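Local coordinates for GTP pyrophosphokinase YjbM (Bacillus subtilis, PDB 5DEC), which transfers pyrophosphate from ATP to GDP or GTP to make the alarmones (p)ppGpp, working as an allosterically regulated homotetramer, at residues V18-K30 against Y132-V145. Sequence-based numbering, arbitrary orientation.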
# COMPACT_ATOMS: atom_id res chain seq x y z
N VAL B 18 12.77 -10.96 10.48
CA VAL B 18 11.55 -11.29 9.74
C VAL B 18 10.29 -11.30 10.63
O VAL B 18 9.30 -10.64 10.29
CB VAL B 18 11.67 -12.65 9.01
CG1 VAL B 18 10.31 -13.14 8.60
CG2 VAL B 18 12.57 -12.52 7.78
N PRO B 19 10.33 -12.00 11.77
CA PRO B 19 9.11 -11.97 12.61
C PRO B 19 8.77 -10.58 13.13
O PRO B 19 7.59 -10.26 13.30
CB PRO B 19 9.46 -12.88 13.79
CG PRO B 19 10.64 -13.67 13.35
CD PRO B 19 11.38 -12.82 12.39
N TYR B 20 9.80 -9.78 13.42
CA TYR B 20 9.57 -8.43 13.93
C TYR B 20 8.88 -7.58 12.87
O TYR B 20 7.95 -6.83 13.18
CB TYR B 20 10.88 -7.77 14.35
CG TYR B 20 11.45 -8.40 15.59
CD1 TYR B 20 11.05 -7.96 16.86
CD2 TYR B 20 12.36 -9.45 15.51
CE1 TYR B 20 11.57 -8.54 18.00
CE2 TYR B 20 12.88 -10.03 16.65
CZ TYR B 20 12.48 -9.58 17.89
OH TYR B 20 12.99 -10.16 19.02
N ARG B 21 9.35 -7.69 11.63
CA ARG B 21 8.71 -6.96 10.53
C ARG B 21 7.26 -7.37 10.31
O ARG B 21 6.40 -6.52 10.03
CB ARG B 21 9.49 -7.14 9.23
CG ARG B 21 10.82 -6.45 9.24
CD ARG B 21 11.48 -6.45 7.88
NE ARG B 21 12.83 -5.94 8.01
CZ ARG B 21 13.93 -6.68 7.96
NH1 ARG B 21 13.85 -7.99 7.76
NH2 ARG B 21 15.12 -6.11 8.11
N GLN B 22 7.00 -8.67 10.39
CA GLN B 22 5.64 -9.16 10.19
C GLN B 22 4.73 -8.71 11.35
O GLN B 22 3.58 -8.32 11.14
CB GLN B 22 5.64 -10.69 10.03
CG GLN B 22 4.25 -11.32 9.78
CD GLN B 22 3.59 -10.88 8.48
OE1 GLN B 22 4.26 -10.47 7.54
NE2 GLN B 22 2.27 -10.96 8.43
N ALA B 23 5.24 -8.74 12.57
CA ALA B 23 4.44 -8.24 13.70
C ALA B 23 4.04 -6.78 13.49
O ALA B 23 2.89 -6.39 13.71
CB ALA B 23 5.20 -8.40 14.99
N VAL B 24 5.01 -5.97 13.08
CA VAL B 24 4.74 -4.56 12.79
C VAL B 24 3.69 -4.39 11.69
O VAL B 24 2.76 -3.60 11.83
CB VAL B 24 6.05 -3.82 12.42
CG1 VAL B 24 5.76 -2.43 11.86
CG2 VAL B 24 6.94 -3.74 13.65
N GLU B 25 3.80 -5.14 10.58
CA GLU B 25 2.80 -4.98 9.52
C GLU B 25 1.39 -5.40 9.97
O GLU B 25 0.37 -4.81 9.54
CB GLU B 25 3.18 -5.78 8.26
CG GLU B 25 4.43 -5.27 7.54
CD GLU B 25 4.41 -3.75 7.32
OE1 GLU B 25 3.41 -3.21 6.82
OE2 GLU B 25 5.42 -3.11 7.65
N GLU B 26 1.31 -6.45 10.78
CA GLU B 26 0.00 -6.90 11.26
C GLU B 26 -0.61 -5.86 12.19
O GLU B 26 -1.77 -5.52 12.07
CB GLU B 26 0.12 -8.26 11.95
CG GLU B 26 0.45 -9.39 10.95
CD GLU B 26 0.45 -10.78 11.55
OE1 GLU B 26 -0.09 -10.97 12.67
OE2 GLU B 26 0.99 -11.70 10.89
N LEU B 27 0.19 -5.34 13.11
CA LEU B 27 -0.28 -4.34 14.05
C LEU B 27 -0.60 -3.01 13.36
O LEU B 27 -1.51 -2.31 13.79
CB LEU B 27 0.75 -4.13 15.16
CG LEU B 27 0.72 -5.22 16.22
CD1 LEU B 27 1.97 -5.12 17.10
CD2 LEU B 27 -0.55 -5.12 17.07
N LYS B 28 0.13 -2.66 12.31
CA LYS B 28 -0.23 -1.44 11.57
C LYS B 28 -1.64 -1.50 11.00
O LYS B 28 -2.42 -0.56 11.14
CB LYS B 28 0.76 -1.17 10.42
CG LYS B 28 2.01 -0.44 10.92
CD LYS B 28 3.15 -0.50 9.92
CE LYS B 28 2.83 0.15 8.60
NZ LYS B 28 4.06 0.13 7.75
N VAL B 29 -1.98 -2.61 10.34
CA VAL B 29 -3.30 -2.71 9.74
C VAL B 29 -4.38 -2.74 10.82
O VAL B 29 -5.47 -2.15 10.65
CB VAL B 29 -3.41 -3.96 8.84
CG1 VAL B 29 -4.85 -4.15 8.35
CG2 VAL B 29 -2.49 -3.81 7.68
N LYS B 30 -4.09 -3.43 11.91
CA LYS B 30 -5.03 -3.49 13.03
C LYS B 30 -5.29 -2.09 13.59
O LYS B 30 -6.43 -1.66 13.69
CB LYS B 30 -4.48 -4.40 14.14
CG LYS B 30 -4.67 -5.92 13.82
CD LYS B 30 -3.83 -6.78 14.75
CE LYS B 30 -4.05 -8.30 14.51
NZ LYS B 30 -5.39 -8.70 14.98
N TYR B 132 3.21 -9.81 21.33
CA TYR B 132 2.35 -10.14 20.19
C TYR B 132 2.57 -11.60 19.77
O TYR B 132 3.69 -11.96 19.40
CB TYR B 132 2.63 -9.19 19.00
CG TYR B 132 1.66 -9.37 17.84
CD1 TYR B 132 0.37 -8.88 17.92
CD2 TYR B 132 2.04 -10.05 16.68
CE1 TYR B 132 -0.53 -9.04 16.88
CE2 TYR B 132 1.14 -10.22 15.63
CZ TYR B 132 -0.14 -9.71 15.74
OH TYR B 132 -1.07 -9.86 14.73
N PRO B 133 1.50 -12.42 19.83
CA PRO B 133 1.55 -13.86 19.52
C PRO B 133 1.51 -14.11 18.02
O PRO B 133 0.47 -14.48 17.46
CB PRO B 133 0.30 -14.41 20.20
CG PRO B 133 -0.68 -13.27 20.09
CD PRO B 133 0.15 -12.01 20.25
N LEU B 134 2.65 -13.92 17.37
CA LEU B 134 2.78 -14.07 15.93
C LEU B 134 2.65 -15.53 15.47
O LEU B 134 3.34 -16.42 15.98
CB LEU B 134 4.12 -13.49 15.48
CG LEU B 134 4.41 -13.46 13.99
CD1 LEU B 134 3.52 -12.46 13.29
CD2 LEU B 134 5.87 -13.10 13.80
N GLN B 135 1.74 -15.77 14.52
CA GLN B 135 1.59 -17.08 13.91
C GLN B 135 2.62 -17.23 12.81
O GLN B 135 2.65 -16.44 11.87
CB GLN B 135 0.17 -17.26 13.34
CG GLN B 135 -0.92 -16.97 14.35
CD GLN B 135 -0.80 -17.83 15.57
OE1 GLN B 135 -0.96 -19.04 15.50
NE2 GLN B 135 -0.50 -17.21 16.71
N THR B 136 3.49 -18.24 12.93
CA THR B 136 4.54 -18.47 11.94
C THR B 136 4.35 -19.81 11.27
O THR B 136 3.43 -20.56 11.59
CB THR B 136 5.94 -18.43 12.57
OG1 THR B 136 6.11 -19.56 13.44
CG2 THR B 136 6.13 -17.14 13.38
N VAL B 137 5.26 -20.13 10.35
CA VAL B 137 5.18 -21.41 9.65
C VAL B 137 5.42 -22.57 10.62
O VAL B 137 4.82 -23.64 10.50
CB VAL B 137 6.20 -21.46 8.49
CG1 VAL B 137 6.26 -22.85 7.88
CG2 VAL B 137 5.84 -20.42 7.45
N SER B 138 6.27 -22.33 11.62
CA SER B 138 6.62 -23.38 12.57
C SER B 138 5.83 -23.33 13.87
O SER B 138 6.17 -24.03 14.82
CB SER B 138 8.11 -23.30 12.88
OG SER B 138 8.44 -22.03 13.42
N GLY B 139 4.78 -22.52 13.92
CA GLY B 139 3.98 -22.39 15.13
C GLY B 139 3.91 -20.95 15.60
O GLY B 139 3.91 -20.03 14.78
N GLU B 140 3.84 -20.75 16.91
CA GLU B 140 3.76 -19.40 17.47
C GLU B 140 5.11 -18.85 17.92
O GLU B 140 5.94 -19.57 18.46
CB GLU B 140 2.81 -19.37 18.66
CG GLU B 140 1.35 -19.27 18.28
CD GLU B 140 0.49 -18.90 19.46
OE1 GLU B 140 0.79 -19.35 20.59
OE2 GLU B 140 -0.48 -18.14 19.27
N LYS B 141 5.28 -17.55 17.74
CA LYS B 141 6.42 -16.83 18.30
C LYS B 141 5.92 -15.56 18.95
O LYS B 141 5.27 -14.73 18.30
CB LYS B 141 7.45 -16.51 17.22
CG LYS B 141 8.69 -15.78 17.73
CD LYS B 141 9.63 -15.44 16.59
CE LYS B 141 11.09 -15.65 16.97
NZ LYS B 141 11.42 -15.11 18.32
N HIS B 142 6.19 -15.39 20.24
CA HIS B 142 5.80 -14.17 20.92
C HIS B 142 6.88 -13.10 20.74
O HIS B 142 8.03 -13.32 21.09
CB HIS B 142 5.52 -14.44 22.40
CG HIS B 142 4.32 -15.31 22.62
ND1 HIS B 142 4.34 -16.67 22.41
CD2 HIS B 142 3.06 -15.01 23.00
CE1 HIS B 142 3.15 -17.18 22.66
NE2 HIS B 142 2.35 -16.19 23.02
N VAL B 143 6.51 -11.97 20.15
CA VAL B 143 7.49 -10.90 19.95
C VAL B 143 7.09 -9.62 20.68
O VAL B 143 5.91 -9.27 20.78
CB VAL B 143 7.73 -10.58 18.45
CG1 VAL B 143 7.99 -11.86 17.67
CG2 VAL B 143 6.58 -9.84 17.87
N LEU B 144 8.10 -8.96 21.22
CA LEU B 144 7.93 -7.69 21.92
C LEU B 144 7.82 -6.59 20.90
O LEU B 144 8.58 -6.55 19.93
CB LEU B 144 9.09 -7.43 22.87
CG LEU B 144 9.17 -8.37 24.05
CD1 LEU B 144 10.51 -8.22 24.75
CD2 LEU B 144 8.00 -8.05 24.98
N VAL B 145 6.83 -5.72 21.10
CA VAL B 145 6.62 -4.58 20.22
C VAL B 145 6.38 -3.35 21.08
O VAL B 145 5.48 -3.36 21.92
CB VAL B 145 5.41 -4.76 19.29
CG1 VAL B 145 5.28 -3.57 18.36
CG2 VAL B 145 5.52 -6.09 18.49
O HOH W 1 13.06 -13.06 18.74
O HOH W 2 -0.12 -13.70 13.47
O HOH W 3 1.07 -14.34 10.81
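Helix 18-30, whose A23 packs against V143, lies across the antiparallel hairpin of strands 132-136 and 139-145, its axis 9.1 Å from that of the second strand and at 71° to it. The short side chain of A23 lets the helix come close to the hairpin: its CB sits 3.5 Å from V143 CG2 and also meets Y132 and V145. Toward the hairpin turn, L134 spreads its two methyls along the helix, CD2 lying 3.6 Å from P19 CB while CD1 touches Q22 CG and the carboxylate of E26. CD of K141 rests against CB and CG of P19, and a water joins its NZ to the hydroxyl of Y20. At the other end L27 lays CG over one face of the Y132 ring and meets V145 tip to tip, CD1 to CG1 at 3.9 Å.

One direct polar link crosses this apolar layer. With CG anti to its backbone N (chi1 -173°), Y132 reaches the helix and donates from OH to E26 OE1 at 2.5 Å. OE1, accepting on its anti lone pair, lies in the ring plane at the edge, with the carboxylate turned 75° from that plane. Q22 NE2 holds E26 OE2 at 2.9 Å, and a water carries OE1 on to Q135 N, so several bonds fix the carboxylate. K30 brings CE to the ring edge, its NZ paired with D105 and with E26 of the second subunit. The helix thus packs on the mixed sheet of the RelA/SpoT synthetase fold and forms part of a subunit interface; K28, V29 and K30 belong to the intersubunit allosteric alarmone site.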